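Local coordinates for protein AT27789p (Drosophila melanogaster, PDB 5UZM) that probably binds RNA, mRNA included, this chain being the second quasi-RNA recognition motif of the longer hnRNP F/H homologue Glorund, at residues Ala8-Leu13 / Glu54-Phe59; Gln67-Asn72 / Ile83-Ile88; Tyr18-Gln23 / Ile41-Asp46; Asp37-Leu42 / Glu90-Thr95. All coordinates share one frame; numbering follows the deposited sequence. Where two conformers were deposited one is given.

Interaction 1. Residues Ala8-Leu13 / Glu54-Phe59; sequences AFVVKL and EAFVQF
Val11 and Val57 form an antiparallel hydrogen-bonded pair between strand segments 10-13 and 54-58, whose axes come within 4.5 Å at an angle of 162°. Each valine gives its N-H to the other's carbonyl, with Val11 N 2.9 Å from Val57 O. Leu13 and Ala55 repeat the exchange, its second bond, from Ala55 N to Leu13 O, being longer and more bent. One further bond, Phe59 N to Phe9 O, extends the ladder beyond strand 10-13, where Phe9 centres an inverse gamma turn. Val10-Gln58 and Lys12-Phe56 are the intervening non-hydrogen-bonded pairs. These are the two central strands of the RNA recognition motif fold, and, as in any beta strand, their side chains alternate between sheet faces. On the Val10, Lys12 and Phe56 face, which helix 88-94 covers, Lys12 lies alongside Phe56. With CG anti to the backbone N (chi1 -178°), that atom is set over one ring face, toward the rim: Lys12 CG sits 4.2 Å from the Phe56 centroid in a CH-pi contact. Val10 CG1 meets the edge of the same ring, 4.0 Å from Phe56 CD2. Past the aromatic, Lys12 NZ forms a salt bridge with Glu90. On the other face, Val11 CG2 abuts the Phe59 ring edge, 3.8 Å from CE2, while Leu13 CD1 reaches Val57 CG2 at 4.0 Å. Phe59 also packs edge-to-face with Phe29.

Interaction 2. Residues Gln67-Asn72 / Ile83-Ile88; sequences QALGRN and IFRSSI
Ile83 and Leu69 join strand 79-85 to the C-terminal end of helix 62-69, part of the helix-on-sheet packing of the RNA recognition motif fold. The apolar part centres on Ile83, whose CB points at the helix. Its CG1 stands anti to the carbonyl carbon (chi1 -51°), which carries CD1 under the turn that follows the helix, 3.3 Å from Ala68 O and 3.5 Å from Arg71 C. The CG2 branch meets Leu69 CD2 at 4.1 Å. With an alanine here, both branches would be missing, which would probably open a gap beneath the turn and cost Leu69 CD2 its contact with the CG2 branch. Leu69 CD2 also rests on the strand backbone, 3.7 Å from Phe84 C, and CD1 lies over one face of the Arg85 guanidinium. Since Arg85 has two conformers, that contact is less certain; the modelled guanidinium pairs with Glu66. The polar part starts in the turn itself, a type I turn from Leu69 to Asn72 in which Asn72 N donates to Leu69 O. Asn72 then extends CG anti to its own N (chi1 -177°) and grips the strand: OD1 accepts from Ile83 N at 2.9 Å, with the donor tilted 24° from the amide carbonyl plane.

Interaction 3. Residues Tyr18-Gln23 / Ile41-Asp46; sequences YAVTEQ and ILFVMD
The Phe43 ring is pressed against residues 20-22, where the chain enters helix 22-28, and this is the compact part of the contact. Val20 CG1 lies 3.7 Å from Phe43 CE1. At the outer end of the ring, Phe43 CZ comes within 3.8 Å of Thr21 C, while Glu22 CG meets the ring at its edge, 3.8 Å from Phe43 CE2. Val20 reaches the ring because CG1 stands between its backbone N and carbonyl carbon (chi1 68°). An alanine in place of Phe43 would probably leave Val20 CG1 without its partner and the start of the helix with less of the strand to rest on. Toward solvent the contact loosens. Glu22 CG and Ile41 CG2 are 4.2 Å apart, and the extended Glu22 chain carries its carboxylate past the ring, the two planes only 20° apart. A water links the two segments, donating to Ile41 O at 2.9 Å and to Glu22 OE1, though its modelled distance to OE1 is short and so doubtful. Inward, Ile25 of helix 22-28 touches Val20, Ile41 and Phe43 alike, and Phe43 also packs on Ala55, so the contact closes helix 22-28 onto strand 41-45, an outermost strand of the sheet, next to strand 54-58.

Interaction 4. Residues Asp37-Leu42 / Glu90-Thr95; sequences DREGIL and EMKRAT
The C-terminal helix 88-94, an addition to the core RNA recognition motif fold, is held over the sheet here by Met91, Lys92 and Thr95 meeting Glu39 and Leu42. Met91 reaches across to the other segment. Its CG is anti to the backbone N (chi1 177°) and the chain stays extended, which puts the terminal methyl, Met91 CE, 3.2 Å from Glu39 O and 3.6 Å from Leu42 CD1. Leu42 crosses both Met91 and Thr95 at about a right angle, and its CD1 is wedged between them, 3.4 Å from Thr95 OG1. Thr95 CG2 adds a contact with Leu42 CB at 3.9 Å. The threonine hydroxyl is itself held, donating to Met91 O at 2.7 Å from 36° above the carbonyl plane, one helical turn back; the bond thereby fixes the rotation of the side chain that presents CG2 to Leu42. The charged pair is looser. The Glu39 carboxylate oxygens approach Lys92 CE rather than its ammonium, and Glu39 OE2 remains 4.0 Å from Lys92 NZ, longer than a salt bridge, although the opposite charges probably still attract. Glu39 is positioned from its own side by an Asx turn, with Glu39 N donating to Asp37 OD1 at 2.7 Å. Strand 54-58 flanks the contact: Met91 also touches Phe56 and Gln58, while the backbones of Gly40 and Leu42 bond to that strand, so helix 88-94 spans the boundary between strands 54-58 and 41-45.

How the interactions relate
One antiparallel sheet carries all four contacts. Interaction 1 forms its middle, centred about 4 Å from the chain centre. Interaction 3 lies nested inside the loop that interaction 1 closes and fastens helix 22-28 to strand 41-45; interaction 2 follows in series and fastens helix 62-69 to strand 79-85. Their centres are about 16 Å apart, on opposite sides of the chain centre. Interaction 4 shares Ile41 and Leu42 with interaction 3, crosses interaction 1 along the chain, and brings helix 88-94 over Phe56. That helix therefore covers a face corresponding to the RNA-binding surface of canonical motifs, consistent with a quasi-RNA recognition motif that may use other surfaces.

Interaction 1. Residues Ala8-Leu13 / Glu54-Phe59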
loop_
_atom_site.group_PDB
_atom_site.type_symbol
_atom_site.label_atom_id
_atom_site.label_comp_id
_atom_site.label_asym_id
_atom_site.label_seq_id
_atom_site.Cartn_x
_atom_site.Cartn_y
_atom_site.Cartn_z
ATOM N N ALA A 8 10.420 -6.961 -5.656
ATOM C CA ALA A 8 9.908 -7.168 -4.312
ATOM C C ALA A 8 9.787 -5.873 -3.512
ATOM O O ALA A 8 9.551 -5.947 -2.300
ATOM C CB ALA A 8 10.776 -8.180 -3.566
ATOM N N PHE A 9 9.925 -4.700 -4.157
ATOM C CA PHE A 9 9.790 -3.392 -3.499
ATOM C C PHE A 9 8.324 -2.995 -3.435
ATOM O O PHE A 9 7.957 -1.879 -3.812
ATOM C CB PHE A 9 10.534 -2.266 -4.226
ATOM C CG PHE A 9 12.003 -2.495 -4.400
ATOM C CD1 PHE A 9 12.628 -3.545 -3.769
ATOM C CD2 PHE A 9 12.749 -1.643 -5.207
ATOM C CE1 PHE A 9 13.992 -3.792 -3.961
ATOM C CE2 PHE A 9 14.124 -1.862 -5.395
ATOM C CZ PHE A 9 14.727 -2.959 -4.755
ATOM N N VAL A 10 7.484 -3.919 -3.009
ATOM C CA VAL A 10 6.035 -3.736 -2.993
ATOM C C VAL A 10 5.506 -4.299 -1.685
ATOM O O VAL A 10 5.939 -5.359 -1.237
ATOM C CB VAL A 10 5.347 -4.435 -4.180
ATOM C CG1 VAL A 10 3.824 -4.188 -4.137
ATOM C CG2 VAL A 10 5.953 -3.957 -5.496
ATOM N N VAL A 11 4.554 -3.594 -1.056
ATOM C CA VAL A 11 3.845 -4.144 0.088
ATOM C C VAL A 11 2.350 -4.149 -0.239
ATOM O O VAL A 11 1.886 -3.407 -1.112
ATOM C CB VAL A 11 4.099 -3.358 1.385
ATOM C CG1 VAL A 11 5.598 -3.244 1.710
ATOM C CG2 VAL A 11 3.447 -1.975 1.310
ATOM N N LYS A 12 1.599 -5.005 0.452
ATOM C CA LYS A 12 0.148 -5.048 0.385
ATOM C C LYS A 12 -0.417 -4.570 1.712
ATOM O O LYS A 12 0.075 -4.960 2.770
ATOM C CB LYS A 12 -0.330 -6.491 0.100
ATOM C CG LYS A 12 -1.844 -6.615 -0.032
ATOM C CD LYS A 12 -2.201 -8.026 -0.522
ATOM C CE LYS A 12 -1.801 -9.103 0.472
ATOM N NZ LYS A 12 -2.135 -10.494 -0.017
ATOM N N LEU A 13 -1.444 -3.715 1.666
ATOM C CA LEU A 13 -2.107 -3.181 2.854
ATOM C C LEU A 13 -3.490 -3.793 2.997
ATOM O O LEU A 13 -4.138 -4.073 2.002
ATOM C CB LEU A 13 -2.279 -1.658 2.768
ATOM C CG LEU A 13 -1.049 -0.833 2.417
ATOM C CD1 LEU A 13 -1.401 0.667 2.462
ATOM C CD2 LEU A 13 0.140 -1.120 3.300
ATOM N N GLU A 54 -8.087 -3.172 0.642
ATOM C CA GLU A 54 -6.709 -3.543 0.382
ATOM C C GLU A 54 -6.080 -2.564 -0.602
ATOM O O GLU A 54 -6.772 -1.899 -1.379
ATOM C CB GLU A 54 -6.614 -4.961 -0.158
ATOM C CG GLU A 54 -7.196 -6.022 0.810
ATOM C CD GLU A 54 -7.329 -7.420 0.177
ATOM O OE1 GLU A 54 -6.821 -8.392 0.786
ATOM O OE2 GLU A 54 -7.943 -7.541 -0.924
ATOM N N ALA A 55 -4.751 -2.481 -0.568
ATOM C CA ALA A 55 -4.035 -1.631 -1.515
ATOM C C ALA A 55 -2.653 -2.212 -1.714
ATOM O O ALA A 55 -2.194 -3.002 -0.903
ATOM C CB ALA A 55 -3.918 -0.188 -1.031
ATOM N N PHE A 56 -1.971 -1.780 -2.775
ATOM C CA PHE A 56 -0.566 -2.121 -2.981
ATOM C C PHE A 56 0.212 -0.820 -3.054
ATOM O O PHE A 56 -0.301 0.164 -3.590
ATOM C CB PHE A 56 -0.340 -2.899 -4.265
ATOM C CG PHE A 56 -0.831 -4.303 -4.202
ATOM C CD1 PHE A 56 -2.149 -4.574 -4.466
ATOM C CD2 PHE A 56 0.013 -5.334 -3.844
ATOM C CE1 PHE A 56 -2.633 -5.881 -4.403
ATOM C CE2 PHE A 56 -0.473 -6.630 -3.765
ATOM C CZ PHE A 56 -1.773 -6.900 -4.058
ATOM N N VAL A 57 1.413 -0.795 -2.492
ATOM C CA VAL A 57 2.272 0.387 -2.534
ATOM C C VAL A 57 3.655 -0.062 -2.991
ATOM O O VAL A 57 4.199 -1.036 -2.462
ATOM C CB VAL A 57 2.330 1.101 -1.161
ATOM C CG1 VAL A 57 3.286 2.306 -1.209
ATOM C CG2 VAL A 57 0.898 1.525 -0.731
ATOM N N GLN A 58 4.199 0.647 -3.972
ATOM C CA GLN A 58 5.504 0.375 -4.567
ATOM C C GLN A 58 6.488 1.436 -4.108
ATOM O O GLN A 58 6.212 2.619 -4.289
ATOM C CB GLN A 58 5.430 0.450 -6.087
ATOM C CG GLN A 58 4.536 -0.525 -6.713
ATOM C CD GLN A 58 4.808 -0.663 -8.196
ATOM O OE1 GLN A 58 3.889 -0.714 -9.013
ATOM N NE2 GLN A 58 6.086 -0.717 -8.552
ATOM N N PHE A 59 7.641 1.012 -3.593
ATOM C CA PHE A 59 8.697 1.907 -3.138
ATOM C C PHE A 59 9.887 1.900 -4.094
ATOM O O PHE A 59 10.035 1.026 -4.946
ATOM C CB PHE A 59 9.164 1.508 -1.738
ATOM C CG PHE A 59 8.067 1.568 -0.709
ATOM C CD1 PHE A 59 7.743 2.785 -0.107
ATOM C CD2 PHE A 59 7.346 0.442 -0.367
ATOM C CE1 PHE A 59 6.706 2.853 0.820
ATOM C CE2 PHE A 59 6.297 0.503 0.582
ATOM C CZ PHE A 59 5.976 1.721 1.156
#

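Interaction 2. Residues Gln67-Asn72 / Ile83-Ile88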
loop_
_atom_site.group_PDB
_atom_site.type_symbol
_atom_site.label_atom_id
_atom_site.label_comp_id
_atom_site.label_asym_id
_atom_site.label_seq_id
_atom_site.Cartn_x
_atom_site.Cartn_y
_atom_site.Cartn_z
ATOM N N GLN A 67 11.293 -0.646 5.999
ATOM C CA GLN A 67 10.743 0.328 6.933
ATOM C C GLN A 67 9.217 0.367 6.853
ATOM O O GLN A 67 8.562 0.593 7.878
ATOM C CB GLN A 67 11.307 1.710 6.655
ATOM C CG GLN A 67 12.825 1.843 6.924
ATOM C CD GLN A 67 13.311 3.218 6.611
ATOM O OE1 GLN A 67 14.187 3.416 5.771
ATOM N NE2 GLN A 67 12.715 4.196 7.261
ATOM N N ALA A 68 8.641 0.144 5.668
ATOM C CA ALA A 68 7.175 0.118 5.575
ATOM C C ALA A 68 6.626 -1.048 6.356
ATOM O O ALA A 68 5.653 -0.921 7.096
ATOM C CB ALA A 68 6.731 0.017 4.126
ATOM N N LEU A 69 7.252 -2.219 6.214
ATOM C CA LEU A 69 6.797 -3.365 6.985
ATOM C C LEU A 69 6.893 -3.124 8.483
ATOM O O LEU A 69 6.085 -3.653 9.257
ATOM C CB LEU A 69 7.609 -4.603 6.576
ATOM C CG LEU A 69 7.225 -5.020 5.172
ATOM C CD1 LEU A 69 8.415 -5.713 4.525
ATOM C CD2 LEU A 69 6.056 -5.946 5.264
ATOM N N GLY A 70 7.861 -2.317 8.913
ATOM C CA GLY A 70 7.940 -2.002 10.322
ATOM C C GLY A 70 6.806 -1.135 10.833
ATOM O O GLY A 70 6.666 -0.989 12.048
ATOM N N ARG A 71 5.974 -0.600 9.944
ATOM C CA ARG A 71 4.809 0.181 10.369
ATOM C C ARG A 71 3.534 -0.659 10.457
ATOM O O ARG A 71 2.448 -0.100 10.635
ATOM C CB ARG A 71 4.614 1.362 9.433
ATOM C CG ARG A 71 5.825 2.306 9.535
ATOM C CD ARG A 71 5.676 3.551 8.740
ATOM N NE ARG A 71 6.987 4.210 8.711
ATOM C CZ ARG A 71 7.226 5.389 8.166
ATOM N NH1 ARG A 71 6.232 6.106 7.644
ATOM N NH2 ARG A 71 8.469 5.897 8.151
ATOM N N ASN A 72 3.673 -1.979 10.410
ATOM C CA ASN A 72 2.557 -2.901 10.549
ATOM C C ASN A 72 1.768 -2.603 11.816
ATOM O O ASN A 72 2.342 -2.384 12.895
ATOM C CB ASN A 72 3.082 -4.341 10.569
ATOM C CG ASN A 72 1.981 -5.349 10.642
ATOM O OD1 ASN A 72 1.032 -5.281 9.891
ATOM N ND2 ASN A 72 2.056 -6.264 11.604
ATOM N N ILE A 83 0.199 -4.863 7.138
ATOM C CA ILE A 83 1.125 -4.672 6.028
ATOM C C ILE A 83 1.854 -5.985 5.763
ATOM O O ILE A 83 2.359 -6.611 6.700
ATOM C CB ILE A 83 2.143 -3.555 6.326
ATOM C CG1 ILE A 83 1.408 -2.280 6.796
ATOM C CG2 ILE A 83 3.024 -3.257 5.132
ATOM C CD1 ILE A 83 2.376 -1.199 7.238
ATOM N N PHE A 84 1.872 -6.417 4.505
ATOM C CA PHE A 84 2.522 -7.675 4.129
ATOM C C PHE A 84 3.517 -7.474 2.999
ATOM O O PHE A 84 3.285 -6.678 2.089
ATOM C CB PHE A 84 1.493 -8.721 3.630
ATOM C CG PHE A 84 0.333 -8.901 4.528
ATOM C CD1 PHE A 84 0.373 -9.838 5.555
ATOM C CD2 PHE A 84 -0.816 -8.113 4.390
ATOM C CE1 PHE A 84 -0.710 -9.995 6.416
ATOM C CE2 PHE A 84 -1.898 -8.280 5.244
ATOM C CZ PHE A 84 -1.848 -9.223 6.254
ATOM N N ARG A 85 4.588 -8.285 3.006
ATOM C CA ARG A 85 5.513 -8.306 1.881
ATOM C C ARG A 85 4.806 -8.832 0.638
ATOM O O ARG A 85 3.967 -9.730 0.719
ATOM C CB ARG A 85 6.728 -9.185 2.196
ATOM C CG ARG A 85 7.179 -9.158 3.656
ATOM C CD ARG A 85 8.483 -9.946 3.812
ATOM N NE ARG A 85 9.518 -9.321 3.004
ATOM C CZ ARG A 85 10.442 -8.498 3.485
ATOM N NH1 ARG A 85 10.484 -8.228 4.781
ATOM N NH2 ARG A 85 11.332 -7.950 2.667
ATOM N N SER A 86 5.146 -8.257 -0.509
ATOM C CA SER A 86 4.464 -8.567 -1.744
ATOM C C SER A 86 5.443 -8.562 -2.906
ATOM O O SER A 86 6.650 -8.776 -2.712
ATOM C CB SER A 86 3.320 -7.566 -1.974
ATOM O OG SER A 86 2.498 -8.005 -3.025
ATOM N N SER A 87 4.929 -8.302 -4.100
ATOM C CA SER A 87 5.699 -8.387 -5.338
ATOM C C SER A 87 4.966 -7.640 -6.435
ATOM O O SER A 87 3.754 -7.444 -6.373
ATOM C CB SER A 87 5.905 -9.843 -5.769
ATOM O OG SER A 87 4.644 -10.408 -6.099
ATOM N N ILE A 88 5.719 -7.250 -7.469
ATOM C CA ILE A 88 5.126 -6.568 -8.607
ATOM C C ILE A 88 4.080 -7.454 -9.272
ATOM O O ILE A 88 3.000 -6.986 -9.638
ATOM C CB ILE A 88 6.221 -6.158 -9.612
ATOM C CG1 ILE A 88 7.256 -5.252 -8.945
ATOM C CG2 ILE A 88 5.609 -5.471 -10.819
ATOM C CD1 ILE A 88 6.861 -3.826 -8.875
#

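Interaction 3. Residues Tyr18-Gln23 / Ile41-Asp46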
loop_
_atom_site.group_PDB
_atom_site.type_symbol
_atom_site.label_atom_id
_atom_site.label_comp_id
_atom_site.label_asym_id
_atom_site.label_seq_id
_atom_site.Cartn_x
_atom_site.Cartn_y
_atom_site.Cartn_z
ATOM N N TYR A 18 -12.867 3.321 4.743
ATOM C CA TYR A 18 -13.642 3.384 3.499
ATOM C C TYR A 18 -13.338 4.657 2.724
ATOM O O TYR A 18 -13.277 4.643 1.489
ATOM C CB TYR A 18 -15.151 3.298 3.750
ATOM C CG TYR A 18 -15.967 3.688 2.515
ATOM C CD1 TYR A 18 -16.024 2.855 1.401
ATOM C CD2 TYR A 18 -16.658 4.896 2.456
ATOM C CE1 TYR A 18 -16.751 3.207 0.268
ATOM C CE2 TYR A 18 -17.391 5.254 1.325
ATOM C CZ TYR A 18 -17.431 4.400 0.239
ATOM O OH TYR A 18 -18.146 4.742 -0.885
ATOM N N ALA A 19 -13.110 5.760 3.420
ATOM C CA ALA A 19 -12.868 7.016 2.721
ATOM C C ALA A 19 -11.391 7.246 2.411
ATOM O O ALA A 19 -10.974 8.406 2.274
ATOM C CB ALA A 19 -13.438 8.181 3.534
ATOM N N VAL A 20 -10.591 6.181 2.258
ATOM C CA VAL A 20 -9.149 6.362 2.229
ATOM C C VAL A 20 -8.709 7.028 0.930
ATOM O O VAL A 20 -9.262 6.781 -0.156
ATOM C CB VAL A 20 -8.416 5.018 2.443
ATOM C CG1 VAL A 20 -8.626 4.081 1.278
ATOM C CG2 VAL A 20 -6.928 5.279 2.640
ATOM N N THR A 21 -7.679 7.855 1.029
ATOM C CA THR A 21 -7.142 8.546 -0.126
ATOM C C THR A 21 -5.648 8.282 -0.276
ATOM O O THR A 21 -4.962 7.889 0.675
ATOM C CB THR A 21 -7.336 10.074 -0.043
ATOM O OG1 THR A 21 -6.494 10.618 0.981
ATOM C CG2 THR A 21 -8.820 10.470 0.219
ATOM N N GLU A 22 -5.132 8.544 -1.482
ATOM C CA GLU A 22 -3.693 8.486 -1.704
ATOM C C GLU A 22 -2.955 9.408 -0.748
ATOM O O GLU A 22 -1.883 9.054 -0.275
ATOM C CB GLU A 22 -3.326 8.878 -3.144
ATOM C CG GLU A 22 -3.686 7.827 -4.203
ATOM C CD GLU A 22 -3.370 8.321 -5.594
ATOM O OE1 GLU A 22 -3.867 7.703 -6.571
ATOM O OE2 GLU A 22 -2.639 9.328 -5.687
ATOM N N GLN A 23 -3.542 10.554 -0.394
ATOM C CA GLN A 23 -2.853 11.453 0.531
ATOM C C GLN A 23 -2.642 10.790 1.890
ATOM O O GLN A 23 -1.584 10.964 2.522
ATOM C CB GLN A 23 -3.655 12.753 0.695
ATOM C CG GLN A 23 -2.991 13.730 1.648
ATOM C CD GLN A 23 -3.802 15.012 1.849
ATOM O OE1 GLN A 23 -4.955 15.105 1.434
ATOM N NE2 GLN A 23 -3.187 16.007 2.471
ATOM N N ILE A 41 0.690 3.698 -5.987
ATOM C CA ILE A 41 -0.317 3.342 -4.982
ATOM C C ILE A 41 -1.519 2.849 -5.767
ATOM O O ILE A 41 -2.065 3.599 -6.592
ATOM C CB ILE A 41 -0.738 4.537 -4.102
ATOM C CG1 ILE A 41 0.445 5.131 -3.304
ATOM C CG2 ILE A 41 -1.954 4.157 -3.211
ATOM C CD1 ILE A 41 0.131 6.496 -2.621
ATOM N N LEU A 42 -1.954 1.622 -5.509
ATOM C CA LEU A 42 -3.119 1.068 -6.202
ATOM C C LEU A 42 -4.087 0.493 -5.180
ATOM O O LEU A 42 -3.700 -0.337 -4.352
ATOM C CB LEU A 42 -2.698 -0.003 -7.212
ATOM C CG LEU A 42 -1.969 0.563 -8.454
ATOM C CD1 LEU A 42 -1.576 -0.526 -9.450
ATOM C CD2 LEU A 42 -2.795 1.649 -9.176
ATOM N N PHE A 43 -5.326 0.973 -5.203
ATOM C CA PHE A 43 -6.373 0.436 -4.355
ATOM C C PHE A 43 -7.037 -0.754 -5.032
ATOM O O PHE A 43 -7.344 -0.714 -6.232
ATOM C CB PHE A 43 -7.381 1.525 -4.014
ATOM C CG PHE A 43 -6.775 2.669 -3.241
ATOM C CD1 PHE A 43 -6.488 2.520 -1.904
ATOM C CD2 PHE A 43 -6.477 3.880 -3.846
ATOM C CE1 PHE A 43 -5.878 3.522 -1.166
ATOM C CE2 PHE A 43 -5.878 4.915 -3.105
ATOM C CZ PHE A 43 -5.607 4.737 -1.757
ATOM N N VAL A 44 -7.239 -1.824 -4.270
ATOM C CA VAL A 44 -7.856 -3.033 -4.818
ATOM C C VAL A 44 -9.375 -2.876 -4.842
ATOM O O VAL A 44 -9.989 -2.434 -3.874
ATOM C CB VAL A 44 -7.427 -4.265 -4.001
ATOM C CG1 VAL A 44 -8.027 -5.545 -4.587
ATOM C CG2 VAL A 44 -5.924 -4.390 -3.979
ATOM N N MET A 45 -10.000 -3.307 -5.958
ATOM C CA MET A 45 -11.440 -3.212 -6.160
ATOM C C MET A 45 -12.010 -4.607 -6.422
ATOM O O MET A 45 -11.295 -5.466 -6.940
ATOM C CB MET A 45 -11.763 -2.298 -7.351
ATOM C CG MET A 45 -11.154 -0.923 -7.261
ATOM S SD MET A 45 -12.014 0.104 -6.080
ATOM C CE MET A 45 -10.632 1.011 -5.353
ATOM N N ASP A 46 -13.288 -4.801 -6.078
ATOM C CA ASP A 46 -13.990 -6.039 -6.432
ATOM C C ASP A 46 -14.443 -5.966 -7.892
ATOM O O ASP A 46 -14.106 -5.025 -8.617
ATOM C CB ASP A 46 -15.140 -6.340 -5.470
ATOM C CG ASP A 46 -16.394 -5.499 -5.687
ATOM O OD1 ASP A 46 -16.514 -4.677 -6.628
ATOM O OD2 ASP A 46 -17.328 -5.697 -4.881
HETATM O O HOH W 1 -4.413 5.241 -6.805
#

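Interaction 4. Residues Asp37-Leu42 / Glu90-Thr95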
loop_
_atom_site.group_PDB
_atom_site.type_symbol
_atom_site.label_atom_id
_atom_site.label_comp_id
_atom_site.label_asym_id
_atom_site.label_seq_id
_atom_site.Cartn_x
_atom_site.Cartn_y
_atom_site.Cartn_z
ATOM N N ASP A 37 4.576 7.435 -10.217
ATOM C CA ASP A 37 3.646 7.211 -11.310
ATOM C C ASP A 37 2.324 6.639 -10.791
ATOM O O ASP A 37 2.124 6.415 -9.588
ATOM C CB ASP A 37 4.282 6.299 -12.353
ATOM C CG ASP A 37 4.704 4.977 -11.770
ATOM O OD1 ASP A 37 3.846 4.077 -11.679
ATOM O OD2 ASP A 37 5.892 4.845 -11.393
ATOM N N ARG A 38 1.408 6.397 -11.729
ATOM C CA ARG A 38 0.109 5.823 -11.402
ATOM C C ARG A 38 0.241 4.515 -10.643
ATOM O O ARG A 38 -0.657 4.146 -9.880
ATOM C CB ARG A 38 -0.690 5.588 -12.686
ATOM C CG ARG A 38 -2.191 5.487 -12.485
ATOM C CD ARG A 38 -2.871 4.970 -13.751
ATOM N NE ARG A 38 -2.695 3.528 -13.942
ATOM C CZ ARG A 38 -1.755 2.964 -14.702
ATOM N NH1 ARG A 38 -1.692 1.641 -14.803
ATOM N NH2 ARG A 38 -0.878 3.713 -15.364
ATOM N N GLU A 39 1.343 3.796 -10.832
ATOM C CA GLU A 39 1.485 2.496 -10.189
ATOM C C GLU A 39 2.196 2.570 -8.847
ATOM O O GLU A 39 2.621 1.537 -8.322
ATOM C CB GLU A 39 2.214 1.520 -11.109
ATOM C CG GLU A 39 1.446 1.185 -12.381
ATOM C CD GLU A 39 1.761 -0.217 -12.887
ATOM O OE1 GLU A 39 0.823 -1.040 -12.980
ATOM O OE2 GLU A 39 2.947 -0.500 -13.168
ATOM N N GLY A 40 2.338 3.762 -8.275
ATOM C CA GLY A 40 2.914 3.850 -6.948
ATOM C C GLY A 40 1.970 3.362 -5.867
ATOM O O GLY A 40 2.405 2.763 -4.876
ATOM N N ILE A 41 0.690 3.698 -5.987
ATOM C CA ILE A 41 -0.317 3.342 -4.982
ATOM C C ILE A 41 -1.519 2.849 -5.767
ATOM O O ILE A 41 -2.065 3.599 -6.592
ATOM C CB ILE A 41 -0.738 4.537 -4.102
ATOM C CG1 ILE A 41 0.445 5.131 -3.304
ATOM C CG2 ILE A 41 -1.954 4.157 -3.211
ATOM C CD1 ILE A 41 0.131 6.496 -2.621
ATOM N N LEU A 42 -1.954 1.622 -5.509
ATOM C CA LEU A 42 -3.119 1.068 -6.202
ATOM C C LEU A 42 -4.087 0.493 -5.180
ATOM O O LEU A 42 -3.700 -0.337 -4.352
ATOM C CB LEU A 42 -2.698 -0.003 -7.212
ATOM C CG LEU A 42 -1.969 0.563 -8.454
ATOM C CD1 LEU A 42 -1.576 -0.526 -9.450
ATOM C CD2 LEU A 42 -2.795 1.649 -9.176
ATOM N N GLU A 90 2.196 -9.779 -7.974
ATOM C CA GLU A 90 0.959 -9.810 -7.199
ATOM C C GLU A 90 0.198 -8.500 -7.350
ATOM O O GLU A 90 -1.034 -8.497 -7.482
ATOM C CB GLU A 90 1.261 -10.112 -5.729
ATOM C CG GLU A 90 -0.029 -10.296 -4.906
ATOM C CD GLU A 90 0.201 -10.504 -3.395
ATOM O OE1 GLU A 90 -0.689 -11.085 -2.727
ATOM O OE2 GLU A 90 1.242 -10.084 -2.859
ATOM N N MET A 91 0.913 -7.372 -7.341
ATOM C CA MET A 91 0.254 -6.084 -7.550
ATOM C C MET A 91 -0.421 -6.029 -8.918
ATOM O O MET A 91 -1.578 -5.595 -9.037
ATOM C CB MET A 91 1.283 -4.956 -7.402
ATOM C CG MET A 91 0.742 -3.548 -7.676
ATOM S SD MET A 91 2.032 -2.375 -7.218
ATOM C CE MET A 91 1.048 -0.884 -6.939
ATOM N N LYS A 92 0.292 -6.443 -9.970
ATOM C CA LYS A 92 -0.291 -6.366 -11.310
ATOM C C LYS A 92 -1.492 -7.294 -11.453
ATOM O O LYS A 92 -2.475 -6.940 -12.115
ATOM C CB LYS A 92 0.764 -6.687 -12.373
ATOM C CG LYS A 92 1.814 -5.609 -12.517
ATOM C CD LYS A 92 1.467 -4.646 -13.640
ATOM C CE LYS A 92 2.598 -3.659 -13.875
ATOM N NZ LYS A 92 3.914 -4.336 -13.768
ATOM N N ARG A 93 -1.431 -8.487 -10.865
ATOM C CA ARG A 93 -2.557 -9.415 -10.976
ATOM C C ARG A 93 -3.827 -8.820 -10.390
ATOM O O ARG A 93 -4.881 -8.809 -11.035
ATOM C CB ARG A 93 -2.224 -10.738 -10.293
ATOM C CG ARG A 93 -1.664 -11.779 -11.237
ATOM C CD ARG A 93 -1.780 -13.165 -10.637
ATOM N NE ARG A 93 -1.389 -13.192 -9.232
ATOM C CZ ARG A 93 -0.128 -13.135 -8.813
ATOM N NH1 ARG A 93 0.859 -13.031 -9.691
ATOM N NH2 ARG A 93 0.149 -13.173 -7.519
ATOM N N ALA A 94 -3.742 -8.292 -9.171
ATOM C CA ALA A 94 -4.933 -7.835 -8.478
ATOM C C ALA A 94 -5.471 -6.520 -9.020
ATOM O O ALA A 94 -6.580 -6.122 -8.639
ATOM C CB ALA A 94 -4.641 -7.692 -6.982
ATOM N N THR A 95 -4.729 -5.841 -9.888
ATOM C CA THR A 95 -5.116 -4.502 -10.328
ATOM C C THR A 95 -5.111 -4.404 -11.844
ATOM O O THR A 95 -4.684 -3.397 -12.398
ATOM C CB THR A 95 -4.171 -3.409 -9.756
ATOM O OG1 THR A 95 -2.858 -3.569 -10.313
ATOM C CG2 THR A 95 -4.097 -3.476 -8.221
#